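Local structure of biotin protein ligase-like protein of unknown function (Silicibacter sp., 3BFM) at residues T7-P10 / L11-G14; P19-P23 / F24-C28. The protein is of unknown function but is probably related to the biotin and lipoate protein ligases. All blocks are in the same frame, centred on the assembly; numbering follows the deposited sequence.

Contact 1 (T7-P10 / L11-G14); sequences TFPP and LMTG
Pro9 to Met12 form a type II beta turn with Pro10 and Leu11 at its corners, closed by a 2.9 Å hydrogen bond from Met12 N to Pro9 O. The bond is nearly straight at the hydrogen (160°). Pro10 suits the second position because its ring holds phi where the turn needs it. Leu11 takes the third with a positive phi (75°), a place more usual for glycine or asparagine, since it brings CB within 2.8 Å of Pro10 O. A water bonds both to Pro9 O and to Met12 O, 2.7 Å from the latter, and so links the two ends of the turn a second time.

On the apolar side, the selenomethionine at Met12 runs obliquely across the Pro9 ring, its SE 3.7 Å from Pro9 CG, while its CB lies against Phe8 CB at 3.7 Å. Phe8 has CG beside its backbone N, and its ring reaches along the returning chain until CE2 is 3.5 Å from Gly14 CA. A side chain at Gly14 would run into that ring, so glycine fits there. Phe8 also packs on Leu160 and Ala164 of helix 156-175, whereas Met12 touches Leu11 of the second subunit, and Leu11 rests on Leu168 of that subunit.

Pro9 O, Met12 N and Met12 O are thus taken up by the turn bond and the water, while oily side chains are offered to a helix of the same chain and to the neighbouring subunit, consistent with burial at the dimer interface.

Contact 2 (P19-P23 / F24-C28); sequences PGQDP and FDLAC. With CA (calcium ion), chain B.
Gln21 meets Leu26 because its CG lies beside the backbone N (chi1 -54°) with the chain extended beyond, while Leu26 turns CG away from its own N (chi1 -176°). The two side chains pass obliquely: Leu26 CD2 sits 3.5 Å from Gln21 OE1, and CD1 lies 3.8 Å from Gln21 NE2. OE1 also accepts a hydrogen bond from Gly18 N, which would limit the amide's freedom to turn. An alanine in place of this glutamine would probably uncover the methyls of Leu26 and leave Gly18 N without its mate.

Here helix 23-32 begins, packed through Pro23 and Leu26 on Val41 of strand 39-44. Asp22 holds the N-cap position, yet its carboxylate caps nothing: OD1 binds calcium at 2.4 Å beside Gln21 O at 2.3 Å, with three waters and Glu43 also coordinating the ion. Pro23 suits the first turn, where no backbone N-H is needed. Leu26 N donates to Asp22 O at 2.8 Å, and Ala27 N reaches Pro23 O at 2.8 Å. A water accepts from Asp22 N and donates to Asp25 OD2, 2.7 Å away.

In the fold
From the N terminus, contact 1 closes the turn at 9-12 and delivers the chain into strand 13-16, an edge strand of the large mixed sheet within this chain. The chain then loops through 19-23, where contact 2 opens helix 23-32, and returns in strand 39-44, parallel to and beside the first: together they form a beta-alpha-beta crossover. The two contacts stand in series, neither nesting nor crossing. Their centres are 18 Å apart and their nearest atoms about 9 Å, so they do not touch. Contact 1 joins the chain start to helix 156-175 and the second subunit; contact 2 joins the metal loop and helix start to the sheet.

Contact 1 (T7-P10 / L11-G14)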
ATOM      1  N   THR A   7       7.547  -2.556 -12.097  1.00 28.85           N
ATOM      2  CA  THR A   7       7.435  -1.546 -11.054  1.00 28.32           C
ATOM      3  C   THR A   7       6.000  -1.463 -10.576  1.00 25.16           C
ATOM      4  O   THR A   7       5.115  -1.292 -11.381  1.00 25.14           O
ATOM      5  CB  THR A   7       7.859  -0.189 -11.613  1.00 30.64           C
ATOM      6  OG1 THR A   7       9.150  -0.335 -12.203  1.00 36.63           O
ATOM      7  CG2 THR A   7       7.922   0.847 -10.519  1.00 34.37           C
ATOM      8  N   PHE A   8       5.791  -1.601  -9.268  1.00 23.39           N
ATOM      9  CA  PHE A   8       4.477  -1.548  -8.651  1.00 23.51           C
ATOM     10  C   PHE A   8       4.399  -0.286  -7.830  1.00 25.19           C
ATOM     11  O   PHE A   8       5.445   0.311  -7.536  1.00 24.41           O
ATOM     12  CB  PHE A   8       4.250  -2.774  -7.771  1.00 24.31           C
ATOM     13  CG  PHE A   8       4.071  -4.040  -8.565  1.00 25.72           C
ATOM     14  CD1 PHE A   8       2.949  -4.230  -9.351  1.00 29.03           C
ATOM     15  CD2 PHE A   8       5.029  -5.032  -8.551  1.00 21.06           C
ATOM     16  CE1 PHE A   8       2.815  -5.365 -10.100  1.00 28.08           C
ATOM     17  CE2 PHE A   8       4.879  -6.185  -9.308  1.00 27.32           C
ATOM     18  CZ  PHE A   8       3.796  -6.349 -10.071  1.00 23.66           C
ATOM     19  N   PRO A   9       3.177   0.161  -7.516  1.00 23.58           N
ATOM     20  CA  PRO A   9       2.996   1.300  -6.612  1.00 24.69           C
ATOM     21  C   PRO A   9       3.719   1.115  -5.268  1.00 24.13           C
ATOM     22  O   PRO A   9       4.021  -0.007  -4.856  1.00 22.75           O
ATOM     23  CB  PRO A   9       1.490   1.340  -6.380  1.00 27.01           C
ATOM     24  CG  PRO A   9       0.883   0.567  -7.454  1.00 29.88           C
ATOM     25  CD  PRO A   9       1.893  -0.344  -8.042  1.00 21.35           C
ATOM     26  N   PRO A  10       4.013   2.224  -4.568  1.00 27.95           N
ATOM     27  CA  PRO A  10       4.612   2.097  -3.255  1.00 28.86           C
ATOM     28  C   PRO A  10       3.781   1.199  -2.365  1.00 28.47           C
ATOM     29  O   PRO A  10       2.551   1.297  -2.385  1.00 28.76           O
ATOM     30  CB  PRO A  10       4.579   3.538  -2.721  1.00 30.64           C
ATOM     31  CG  PRO A  10       4.666   4.357  -3.915  1.00 30.18           C
ATOM     32  CD  PRO A  10       3.839   3.636  -4.949  1.00 29.65           C
ATOM     33  N   LEU A  11       4.451   0.325  -1.625  1.00 26.29           N
ATOM     34  CA  LEU A  11       3.772  -0.610  -0.720  1.00 34.25           C
ATOM     35  C   LEU A  11       3.089  -1.788  -1.438  1.00 32.34           C
ATOM     36  O   LEU A  11       2.361  -2.578  -0.823  1.00 33.58           O
ATOM     37  CB  LEU A  11       2.771   0.123   0.197  1.00 36.55           C
ATOM     38  CG  LEU A  11       3.383   0.779   1.445  1.00 43.61           C
ATOM     39  CD1 LEU A  11       4.672   1.589   1.152  1.00 40.49           C
ATOM     40  CD2 LEU A  11       2.343   1.620   2.177  1.00 35.79           C
HETATM   41  N   MSE A  12       3.302  -1.918  -2.738  1.00 27.30           N
HETATM   42  CA  MSE A  12       3.057  -3.211  -3.374  1.00 27.53           C
HETATM   43  C   MSE A  12       4.413  -3.846  -3.609  1.00 27.28           C
HETATM   44  O   MSE A  12       5.396  -3.155  -3.837  1.00 27.70           O
HETATM   45  CB  MSE A  12       2.224  -3.086  -4.632  1.00 28.88           C
HETATM   46  CG  MSE A  12       0.729  -3.184  -4.370  1.00 36.18           C
HETATM   47 SE   MSE A  12      -0.401  -2.540  -5.807  0.75 28.22          SE
HETATM   48  CE  MSE A  12      -1.888  -3.710  -5.590  1.00 34.70           C
ATOM     49  N   THR A  13       4.472  -5.161  -3.458  1.00 25.38           N
ATOM     50  CA  THR A  13       5.704  -5.907  -3.487  1.00 24.15           C
ATOM     51  C   THR A  13       5.515  -6.944  -4.552  1.00 23.13           C
ATOM     52  O   THR A  13       4.663  -7.800  -4.369  1.00 22.53           O
ATOM     53  CB  THR A  13       5.879  -6.708  -2.184  1.00 27.86           C
ATOM     54  OG1 THR A  13       5.678  -5.852  -1.058  1.00 30.35           O
ATOM     55  CG2 THR A  13       7.275  -7.371  -2.116  1.00 26.82           C
ATOM     56  N   GLY A  14       6.323  -6.910  -5.604  1.00 22.40           N
ATOM     57  CA  GLY A  14       6.284  -7.942  -6.621  1.00 22.67           C
ATOM     58  C   GLY A  14       7.163  -9.131  -6.287  1.00 23.64           C
ATOM     59  O   GLY A  14       8.282  -8.964  -5.803  1.00 25.29           O
TER
HETATM   60  O   HOH W   1       6.606  -1.038  -4.980  1.00 30.69           O

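Contact 2 (P19-P23 / F24-C28)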
ATOM      1  N   PRO A  19      10.178 -22.205  -9.421  1.00 24.86           N
ATOM      2  CA  PRO A  19       9.890 -23.605  -9.752  1.00 25.15           C
ATOM      3  C   PRO A  19       8.880 -24.251  -8.799  1.00 18.35           C
ATOM      4  O   PRO A  19       9.025 -24.137  -7.587  1.00 23.86           O
ATOM      5  CB  PRO A  19      11.249 -24.266  -9.597  1.00 25.13           C
ATOM      6  CG  PRO A  19      12.236 -23.165  -9.954  1.00 27.55           C
ATOM      7  CD  PRO A  19      11.634 -21.927  -9.388  1.00 25.46           C
ATOM      8  N   GLY A  20       7.868 -24.910  -9.347  1.00 21.53           N
ATOM      9  CA  GLY A  20       6.887 -25.578  -8.544  1.00 23.94           C
ATOM     10  C   GLY A  20       5.788 -24.650  -8.012  1.00 25.03           C
ATOM     11  O   GLY A  20       4.850 -25.120  -7.391  1.00 25.74           O
ATOM     12  N   GLN A  21       5.933 -23.349  -8.238  1.00 21.85           N
ATOM     13  CA  GLN A  21       4.996 -22.336  -7.758  1.00 22.86           C
ATOM     14  C   GLN A  21       4.168 -21.718  -8.907  1.00 23.14           C
ATOM     15  O   GLN A  21       4.687 -21.431 -10.006  1.00 20.42           O
ATOM     16  CB  GLN A  21       5.760 -21.216  -7.057  1.00 22.29           C
ATOM     17  CG  GLN A  21       6.720 -21.638  -5.919  1.00 21.42           C
ATOM     18  CD  GLN A  21       7.582 -20.494  -5.332  1.00 26.74           C
ATOM     19  OE1 GLN A  21       8.019 -19.562  -6.024  1.00 30.21           O
ATOM     20  NE2 GLN A  21       7.848 -20.588  -4.024  1.00 30.11           N
ATOM     21  N   ASP A  22       2.869 -21.481  -8.658  1.00 20.63           N
ATOM     22  CA  ASP A  22       2.058 -20.645  -9.540  1.00 22.07           C
ATOM     23  C   ASP A  22       1.474 -19.509  -8.700  1.00 19.70           C
ATOM     24  O   ASP A  22       1.279 -19.682  -7.490  1.00 21.23           O
ATOM     25  CB  ASP A  22       0.925 -21.428 -10.222  1.00 25.92           C
ATOM     26  CG  ASP A  22       1.424 -22.607 -11.056  1.00 34.53           C
ATOM     27  OD1 ASP A  22       2.493 -22.525 -11.697  1.00 25.90           O
ATOM     28  OD2 ASP A  22       0.724 -23.636 -11.049  1.00 42.05           O
ATOM     29  N   PRO A  23       1.253 -18.340  -9.311  1.00 15.83           N
ATOM     30  CA  PRO A  23       0.864 -17.154  -8.523  1.00 16.64           C
ATOM     31  C   PRO A  23      -0.341 -17.275  -7.579  1.00 17.88           C
ATOM     32  O   PRO A  23      -0.217 -16.925  -6.395  1.00 16.16           O
ATOM     33  CB  PRO A  23       0.651 -16.094  -9.607  1.00 16.15           C
ATOM     34  CG  PRO A  23       1.603 -16.477 -10.672  1.00 19.28           C
ATOM     35  CD  PRO A  23       1.473 -17.989 -10.715  1.00 17.36           C
ATOM     36  N   PHE A  24      -1.475 -17.778  -8.059  1.00 17.58           N
ATOM     37  CA  PHE A  24      -2.692 -17.784  -7.241  1.00 18.69           C
ATOM     38  C   PHE A  24      -2.457 -18.729  -6.055  1.00 15.39           C
ATOM     39  O   PHE A  24      -2.671 -18.331  -4.902  1.00 17.88           O
ATOM     40  CB  PHE A  24      -3.889 -18.201  -8.082  1.00 16.98           C
ATOM     41  CG  PHE A  24      -5.214 -18.187  -7.336  1.00 18.05           C
ATOM     42  CD1 PHE A  24      -5.755 -16.971  -6.913  1.00 20.77           C
ATOM     43  CD2 PHE A  24      -5.896 -19.352  -7.062  1.00 19.83           C
ATOM     44  CE1 PHE A  24      -6.971 -16.911  -6.281  1.00 17.13           C
ATOM     45  CE2 PHE A  24      -7.118 -19.304  -6.382  1.00 21.90           C
ATOM     46  CZ  PHE A  24      -7.628 -18.100  -5.980  1.00 16.66           C
ATOM     47  N   ASP A  25      -1.998 -19.950  -6.332  1.00 16.64           N
ATOM     48  CA  ASP A  25      -1.676 -20.917  -5.268  1.00 21.55           C
ATOM     49  C   ASP A  25      -0.663 -20.374  -4.276  1.00 17.41           C
ATOM     50  O   ASP A  25      -0.887 -20.437  -3.050  1.00 20.14           O
ATOM     51  CB  ASP A  25      -1.143 -22.211  -5.862  1.00 23.32           C
ATOM     52  CG  ASP A  25      -0.873 -23.277  -4.798  1.00 33.43           C
ATOM     53  OD1 ASP A  25      -1.822 -24.018  -4.476  1.00 51.89           O
ATOM     54  OD2 ASP A  25       0.275 -23.371  -4.291  1.00 50.36           O
ATOM     55  N   LEU A  26       0.440 -19.826  -4.796  1.00 17.84           N
ATOM     56  CA  LEU A  26       1.509 -19.302  -3.950  1.00 17.33           C
ATOM     57  C   LEU A  26       1.049 -18.125  -3.088  1.00 19.89           C
ATOM     58  O   LEU A  26       1.376 -18.030  -1.900  1.00 19.41           O
ATOM     59  CB  LEU A  26       2.717 -18.875  -4.805  1.00 20.86           C
ATOM     60  CG  LEU A  26       3.944 -18.403  -3.990  1.00 18.87           C
ATOM     61  CD1 LEU A  26       4.352 -19.499  -3.001  1.00 23.45           C
ATOM     62  CD2 LEU A  26       5.090 -17.953  -4.901  1.00 18.82           C
ATOM     63  N   ALA A  27       0.323 -17.198  -3.698  1.00 16.85           N
ATOM     64  CA  ALA A  27      -0.201 -16.077  -2.915  1.00 15.32           C
ATOM     65  C   ALA A  27      -1.083 -16.559  -1.762  1.00 16.84           C
ATOM     66  O   ALA A  27      -1.001 -16.021  -0.653  1.00 18.11           O
ATOM     67  CB  ALA A  27      -0.975 -15.139  -3.809  1.00 15.45           C
ATOM     68  N   CYS A  28      -1.939 -17.542  -2.014  1.00 17.10           N
ATOM     69  CA  CYS A  28      -2.778 -18.127  -0.970  1.00 19.10           C
ATOM     70  C   CYS A  28      -1.968 -18.820   0.098  1.00 20.79           C
ATOM     71  O   CYS A  28      -2.242 -18.691   1.295  1.00 20.64           O
ATOM     72  CB  CYS A  28      -3.755 -19.144  -1.565  1.00 20.12           C
ATOM     73  SG  CYS A  28      -5.086 -18.432  -2.528  1.00 20.63           S
TER
HETATM   74 CA    CA B 235       4.696 -21.942 -12.287  1.00 21.60          CA
HETATM   75  O   HOH W   2       2.256 -22.577  -5.866  1.00 33.86           O
HETATM   76  O   HOH W   3       7.007 -22.040 -11.804  1.00 24.85           O
HETATM   77  O   HOH W   4       4.978 -24.308 -11.697  1.00 30.05           O
HETATM   78  O   HOH W   5       4.205 -22.834 -14.434  1.00 23.62           O